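Local coordinates for protein peptide chain release factor subunit 1 (Aeropyrum pernix, PDB 3AGK) that probably directs the release of finished polypeptides by the ribosome in response to the termination codons UAA, UAG and UGA, at residues 143-148 / 265-270; 151-156 / 200-205; 212-217 / 242-247. All coordinates share one frame; numbering follows the deposited sequence.

Contact 1: residues 143-148 / 265-270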
# COMPACT_ATOMS: atom_id res chain seq x y z
N ILE A 143 -9.16 2.41 3.87
CA ILE A 143 -10.03 3.51 4.26
C ILE A 143 -9.51 4.84 3.68
O ILE A 143 -8.33 5.18 3.85
CB ILE A 143 -10.08 3.64 5.79
CG1 ILE A 143 -10.56 2.31 6.40
CG2 ILE A 143 -10.93 4.84 6.21
CD1 ILE A 143 -11.97 1.93 5.97
N GLY A 144 -10.39 5.56 2.98
CA GLY A 144 -10.09 6.89 2.49
C GLY A 144 -10.45 7.89 3.58
O GLY A 144 -11.36 7.67 4.36
N ILE A 145 -9.70 8.98 3.66
CA ILE A 145 -9.98 10.03 4.63
C ILE A 145 -9.94 11.39 3.93
O ILE A 145 -8.99 11.68 3.19
CB ILE A 145 -8.97 10.02 5.78
CG1 ILE A 145 -8.81 8.60 6.33
CG2 ILE A 145 -9.37 11.02 6.90
CD1 ILE A 145 -7.42 8.29 6.76
N ILE A 146 -10.99 12.18 4.15
CA ILE A 146 -11.06 13.56 3.67
C ILE A 146 -11.22 14.48 4.88
O ILE A 146 -12.21 14.38 5.60
CB ILE A 146 -12.22 13.77 2.67
CG1 ILE A 146 -12.12 12.78 1.51
CG2 ILE A 146 -12.22 15.19 2.12
CD1 ILE A 146 -13.43 12.52 0.76
N ILE A 147 -10.22 15.32 5.11
CA ILE A 147 -10.30 16.41 6.09
C ILE A 147 -10.70 17.69 5.35
O ILE A 147 -10.04 18.09 4.39
CB ILE A 147 -8.96 16.63 6.82
CG1 ILE A 147 -8.47 15.33 7.46
CG2 ILE A 147 -9.10 17.72 7.89
CD1 ILE A 147 -7.08 15.43 8.00
N VAL A 148 -11.79 18.31 5.78
CA VAL A 148 -12.34 19.44 5.06
C VAL A 148 -12.44 20.67 5.93
O VAL A 148 -12.92 20.60 7.07
CB VAL A 148 -13.77 19.20 4.53
CG1 VAL A 148 -14.11 20.27 3.49
CG2 VAL A 148 -13.92 17.82 3.95
N GLU A 265 -5.32 11.95 13.61
CA GLU A 265 -6.38 12.28 14.56
C GLU A 265 -7.74 11.72 14.13
O GLU A 265 -8.48 11.18 14.95
CB GLU A 265 -6.48 13.79 14.80
CG GLU A 265 -7.66 14.14 15.73
CD GLU A 265 -7.64 15.57 16.27
OE1 GLU A 265 -7.15 16.48 15.57
OE2 GLU A 265 -8.16 15.76 17.40
N ALA A 266 -8.06 11.81 12.85
CA ALA A 266 -9.33 11.31 12.35
C ALA A 266 -9.43 9.79 12.49
O ALA A 266 -10.47 9.23 12.85
CB ALA A 266 -9.53 11.71 10.92
N VAL A 267 -8.33 9.11 12.17
CA VAL A 267 -8.28 7.67 12.29
C VAL A 267 -8.39 7.22 13.76
O VAL A 267 -9.14 6.30 14.09
CB VAL A 267 -7.01 7.10 11.59
CG1 VAL A 267 -6.87 5.60 11.85
CG2 VAL A 267 -7.08 7.38 10.08
N MET A 268 -7.66 7.87 14.65
CA MET A 268 -7.77 7.52 16.06
C MET A 268 -9.18 7.76 16.58
O MET A 268 -9.63 7.05 17.47
CB MET A 268 -6.75 8.28 16.92
CG MET A 268 -5.30 8.02 16.53
SD MET A 268 -4.82 6.27 16.57
CE MET A 268 -5.06 5.84 18.32
N LYS A 269 -9.89 8.74 16.04
CA LYS A 269 -11.19 9.10 16.62
C LYS A 269 -12.34 8.39 15.95
O LYS A 269 -13.45 8.39 16.47
CB LYS A 269 -11.41 10.61 16.58
CG LYS A 269 -10.59 11.34 17.61
CD LYS A 269 -10.76 12.83 17.51
CE LYS A 269 -12.10 13.29 18.07
NZ LYS A 269 -12.01 14.73 18.47
N ALA A 270 -12.08 7.78 14.80
CA ALA A 270 -13.12 7.05 14.07
C ALA A 270 -13.31 5.66 14.68
O ALA A 270 -13.16 4.63 14.02
CB ALA A 270 -12.76 6.94 12.59
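In the helix-on-sheet core of the second eRF1-family domain, I145 on strand 143-148 packs against A266 and V267 on the last turn of helix 259-269. The two backbones come closest at I145 and A266, whose CA atoms are 7.9 Å apart. I145 brings both of its branches to the helix. Its CG2 meets the single methyl of A266, CG2 to CB 4.1 Å, while the longer CG1-CD1 arm reaches V267, with I145 CD1 lying 3.5 Å from V267 CG2. That second contact is tight for two methyls, and the side chains cross there at about a right angle. The chi2 of I145, 145°, is about 35° off the anti position, and together with the tight methyl pair this may mean a little strain. No hydrogen bond links the two segments, and all three touching residues are buried. On the helix side A266 also touches A225 of strand 219-226, and V267 touches Y279 of helix 277-294. The next strand residue, I146, packs instead on V202 and A206 of helix 188-215. Such alternation is typical of an alpha/beta domain in which helices lie on both faces of a mixed central sheet.

Contact 2: residues 151-156 / 200-205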
# COMPACT_ATOMS: atom_id res chain seq x y z
N ASP A 151 -11.58 26.45 3.47
CA ASP A 151 -10.54 26.93 2.56
C ASP A 151 -9.29 26.04 2.52
O ASP A 151 -8.22 26.48 2.08
CB ASP A 151 -10.13 28.36 2.95
CG ASP A 151 -9.37 28.38 4.26
OD1 ASP A 151 -9.43 27.37 4.99
OD2 ASP A 151 -8.73 29.40 4.56
N GLN A 152 -9.42 24.80 2.98
CA GLN A 152 -8.27 23.89 3.03
C GLN A 152 -8.71 22.43 3.25
O GLN A 152 -9.69 22.17 3.93
CB GLN A 152 -7.35 24.33 4.16
CG GLN A 152 -6.03 23.62 4.24
CD GLN A 152 -5.21 24.11 5.42
OE1 GLN A 152 -4.10 23.64 5.66
NE2 GLN A 152 -5.77 25.04 6.18
N ALA A 153 -7.98 21.49 2.65
CA ALA A 153 -8.38 20.09 2.71
C ALA A 153 -7.18 19.15 2.63
O ALA A 153 -6.15 19.50 2.10
CB ALA A 153 -9.37 19.77 1.61
N THR A 154 -7.34 17.95 3.19
CA THR A 154 -6.35 16.88 3.08
C THR A 154 -7.06 15.59 2.64
O THR A 154 -8.09 15.22 3.21
CB THR A 154 -5.64 16.62 4.43
OG1 THR A 154 -4.97 17.82 4.86
CG2 THR A 154 -4.61 15.47 4.33
N ILE A 155 -6.51 14.92 1.64
CA ILE A 155 -7.00 13.60 1.26
C ILE A 155 -5.93 12.55 1.62
O ILE A 155 -4.76 12.69 1.27
CB ILE A 155 -7.40 13.56 -0.23
CG1 ILE A 155 -8.40 14.68 -0.49
CG2 ILE A 155 -7.99 12.19 -0.61
CD1 ILE A 155 -8.64 14.96 -1.94
N GLY A 156 -6.34 11.52 2.38
CA GLY A 156 -5.40 10.52 2.85
C GLY A 156 -5.89 9.11 2.59
O GLY A 156 -7.02 8.89 2.16
N LYS A 200 -16.05 21.74 -4.58
CA LYS A 200 -16.09 20.99 -5.83
C LYS A 200 -14.71 20.50 -6.22
O LYS A 200 -14.56 19.38 -6.69
CB LYS A 200 -16.70 21.82 -6.98
CG LYS A 200 -18.23 21.84 -6.97
CD LYS A 200 -18.81 22.99 -7.82
CE LYS A 200 -20.32 23.08 -7.63
NZ LYS A 200 -20.97 24.19 -8.39
N LYS A 201 -13.70 21.35 -6.05
CA LYS A 201 -12.32 20.95 -6.26
C LYS A 201 -11.95 19.76 -5.32
O LYS A 201 -11.43 18.76 -5.77
CB LYS A 201 -11.38 22.14 -6.01
CG LYS A 201 -9.96 21.96 -6.51
CD LYS A 201 -9.06 23.12 -6.07
CE LYS A 201 -9.82 24.45 -6.03
NZ LYS A 201 -9.10 25.55 -5.30
N VAL A 202 -12.24 19.90 -4.03
CA VAL A 202 -11.99 18.83 -3.07
C VAL A 202 -12.74 17.56 -3.47
O VAL A 202 -12.16 16.47 -3.50
CB VAL A 202 -12.39 19.25 -1.65
CG1 VAL A 202 -12.11 18.11 -0.60
CG2 VAL A 202 -11.65 20.53 -1.27
N GLY A 203 -14.02 17.72 -3.79
CA GLY A 203 -14.84 16.61 -4.24
C GLY A 203 -14.27 15.88 -5.44
O GLY A 203 -14.17 14.65 -5.45
N GLU A 204 -13.91 16.65 -6.47
CA GLU A 204 -13.27 16.09 -7.66
C GLU A 204 -11.93 15.41 -7.38
O GLU A 204 -11.66 14.31 -7.85
CB GLU A 204 -13.08 17.17 -8.72
CG GLU A 204 -14.34 17.48 -9.50
CD GLU A 204 -14.17 18.70 -10.39
OE1 GLU A 204 -13.00 19.11 -10.59
OE2 GLU A 204 -15.19 19.25 -10.86
N GLU A 205 -11.08 16.10 -6.64
CA GLU A 205 -9.80 15.55 -6.25
C GLU A 205 -9.99 14.22 -5.49
O GLU A 205 -9.39 13.21 -5.85
CB GLU A 205 -9.05 16.56 -5.38
CG GLU A 205 -7.60 16.25 -5.24
CD GLU A 205 -6.91 16.23 -6.59
OE1 GLU A 205 -6.70 15.12 -7.13
OE2 GLU A 205 -6.59 17.33 -7.10
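I155 and A153, two residues apart on strand 152-156, point their side chains at helix 200-205 and meet V202 and E205. Helix 188-215 packs here on one face of the mixed sheet, as in alpha/beta domains, with the two segments almost parallel: 7° between their directions and 9.6 Å between their axes. I155 gives up more surface here than any other residue, and it does so through the end of its chain: CD1 comes alongside the aliphatic part of E205, 3.7 Å from E205 CG and 3.8 Å from E205 CB. It also approaches the backbone of the turn before, with I155 CD1 4.1 Å from V202 O. V202 deals with A153 instead. Both valine methyls straddle the alanine: A153 CB lies 3.8 Å from V202 CG2 and 3.9 Å from V202 CG1. With CG anti to the backbone N (chi1 -164°) and a bend at chi2, the E205 chain puts CB and CG against the I155 methyl and leaves the carboxylate beyond them, farther from the methyl. I155 also touches L169 of strand 162-170 and A206, L209 and L210 further along the helix, while T154 turns to the other face and bonds Q258 and G259. With no hydrogen bond or charge pair across the segments, the fit depends on matching apolar shapes, and even the glutamate contributes as a hydrocarbon.

Contact 3: residues 212-217 / 242-247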
# COMPACT_ATOMS: atom_id res chain seq x y z
N PRO A 212 -11.44 4.90 -8.01
CA PRO A 212 -10.88 3.69 -8.61
C PRO A 212 -10.64 2.60 -7.56
O PRO A 212 -10.93 1.43 -7.80
CB PRO A 212 -9.54 4.17 -9.18
CG PRO A 212 -9.74 5.64 -9.41
CD PRO A 212 -10.64 6.10 -8.30
N LEU A 213 -10.12 3.00 -6.41
CA LEU A 213 -9.93 2.09 -5.29
C LEU A 213 -11.25 1.43 -4.90
O LEU A 213 -11.29 0.22 -4.66
CB LEU A 213 -9.32 2.83 -4.10
CG LEU A 213 -7.79 2.92 -4.07
CD1 LEU A 213 -7.21 3.20 -5.45
CD2 LEU A 213 -7.32 3.95 -3.06
N ALA A 214 -12.32 2.21 -4.86
CA ALA A 214 -13.63 1.70 -4.47
C ALA A 214 -14.15 0.73 -5.53
O ALA A 214 -14.82 -0.26 -5.22
CB ALA A 214 -14.61 2.83 -4.26
N GLU A 215 -13.82 1.01 -6.78
CA GLU A 215 -14.25 0.15 -7.86
C GLU A 215 -13.48 -1.17 -7.86
O GLU A 215 -14.06 -2.21 -8.12
CB GLU A 215 -14.10 0.87 -9.18
CG GLU A 215 -14.97 2.09 -9.23
CD GLU A 215 -15.46 2.39 -10.61
OE1 GLU A 215 -16.69 2.39 -10.81
OE2 GLU A 215 -14.61 2.61 -11.49
N LYS A 216 -12.19 -1.11 -7.56
CA LYS A 216 -11.38 -2.33 -7.44
C LYS A 216 -11.79 -3.15 -6.23
O LYS A 216 -11.27 -4.25 -6.04
CB LYS A 216 -9.89 -2.01 -7.34
CG LYS A 216 -9.23 -1.51 -8.62
CD LYS A 216 -7.72 -1.38 -8.43
CE LYS A 216 -7.40 -0.80 -7.05
NZ LYS A 216 -5.93 -0.71 -6.76
N GLY A 217 -12.67 -2.62 -5.39
CA GLY A 217 -13.11 -3.31 -4.18
C GLY A 217 -12.18 -3.19 -2.98
O GLY A 217 -12.48 -3.65 -1.88
N TYR A 242 -20.95 9.74 -5.75
CA TYR A 242 -21.89 8.84 -5.10
C TYR A 242 -21.30 7.48 -4.71
O TYR A 242 -21.70 6.91 -3.70
CB TYR A 242 -23.13 8.63 -5.98
CG TYR A 242 -22.90 7.72 -7.17
CD1 TYR A 242 -22.34 8.21 -8.35
CD2 TYR A 242 -23.24 6.38 -7.12
CE1 TYR A 242 -22.13 7.38 -9.45
CE2 TYR A 242 -23.03 5.54 -8.21
CZ TYR A 242 -22.48 6.04 -9.37
OH TYR A 242 -22.27 5.22 -10.45
N ARG A 243 -20.36 6.96 -5.50
CA ARG A 243 -19.68 5.71 -5.13
C ARG A 243 -18.97 5.85 -3.79
O ARG A 243 -18.87 4.87 -3.05
CB ARG A 243 -18.68 5.25 -6.19
CG ARG A 243 -19.33 4.78 -7.47
CD ARG A 243 -19.08 5.79 -8.55
NE ARG A 243 -18.22 5.26 -9.60
CZ ARG A 243 -17.69 6.01 -10.56
NH1 ARG A 243 -16.92 5.46 -11.48
NH2 ARG A 243 -17.94 7.30 -10.59
N LEU A 244 -18.47 7.05 -3.50
CA LEU A 244 -17.82 7.27 -2.21
C LEU A 244 -18.85 7.58 -1.13
O LEU A 244 -18.71 7.17 0.04
CB LEU A 244 -16.81 8.41 -2.32
CG LEU A 244 -15.64 8.19 -3.28
CD1 LEU A 244 -14.62 9.30 -3.11
CD2 LEU A 244 -15.00 6.84 -3.01
N LYS A 245 -19.90 8.30 -1.51
CA LYS A 245 -20.94 8.62 -0.55
C LYS A 245 -21.52 7.33 0.04
O LYS A 245 -21.80 7.26 1.24
CB LYS A 245 -22.02 9.46 -1.22
CG LYS A 245 -21.81 10.98 -1.12
CD LYS A 245 -22.95 11.56 -0.27
CE LYS A 245 -23.06 13.06 -0.33
NZ LYS A 245 -23.88 13.51 -1.46
N LYS A 246 -21.70 6.32 -0.81
CA LYS A 246 -22.24 5.02 -0.39
C LYS A 246 -21.53 4.39 0.81
O LYS A 246 -22.16 3.70 1.62
CB LYS A 246 -22.20 4.03 -1.55
CG LYS A 246 -22.59 2.62 -1.15
CD LYS A 246 -22.54 1.67 -2.32
CE LYS A 246 -22.85 0.25 -1.87
NZ LYS A 246 -22.95 -0.67 -3.03
N ILE A 247 -20.22 4.61 0.91
CA ILE A 247 -19.39 3.93 1.91
C ILE A 247 -18.78 4.92 2.88
O ILE A 247 -17.72 4.67 3.46
CB ILE A 247 -18.27 3.09 1.25
CG1 ILE A 247 -17.41 3.98 0.36
CG2 ILE A 247 -18.87 1.93 0.43
CD1 ILE A 247 -16.19 3.28 -0.17
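E215 and R243 meet between helix 212-215 and helix 242-245, with their side chains crossing at a slant. The carboxylate and guanidinium planes stand 75° apart, so the salt bridge is not the flat, two-pronged kind. Instead one oxygen, E215 OE1, sits at the guanidinium edge, essentially in its plane, and takes a nearly straight hydrogen bond from R243 NH1 at 3.2 Å. A weak second bond comes from R243 NE, 3.5 Å from the same E215 OE1. Relative to the glutamate, the NH1 donor lies well above the carboxylate plane, 65° out of it. The bend at chi2 (108°) of R243 sets CD over one face of the Y242 ring, off toward its rim, and a second bend at chi3 turns the guanidinium to the glutamate. R243 NH2 is held by a second acid, D241, in a salt bridge of its own. A leucine in place of R243 would probably leave both E215 and D241 without their shared cation and the glutamate end freer to swing. Beneath the charged pair the contact is apolar: A214 points toward segment 242-247, its CB 4.2 Å from L244 CD2 and 4.4 Å from I247 CD1. A Schellman motif at G217, which has positive phi, ends segment 212-217 and leads into strand 219-226. L244 wedges among L210 and V211 of helix 188-215 and L219 of that strand, A214 also touches L219, and the I247 backbone bonds to V222, so the short helix lies against both the end of the long helix and the strand following it.

From the N terminus, strand 142-149 opens contact 1, which closes 117 residues after the end of 143-148, at 265-270 on helix 259-269. Contacts 2 and 3 both nest inside that loop, in series: contact 2 runs from strand 152-159 to the middle of helix 188-215, contact 3 from the end of that helix to helix 242-245. Contacts 1 and 2 touch directly, because their strands are antiparallel neighbours, with probable hydrogen bonds from G156 N to I145 O and from I147 N to T154 O. Contact 3 touches neither. Contacts 1 and 2 set helix 259-269 and helix 188-215 on opposite faces of the mixed sheet, and contact 3 ties the short helix to the end of the latter.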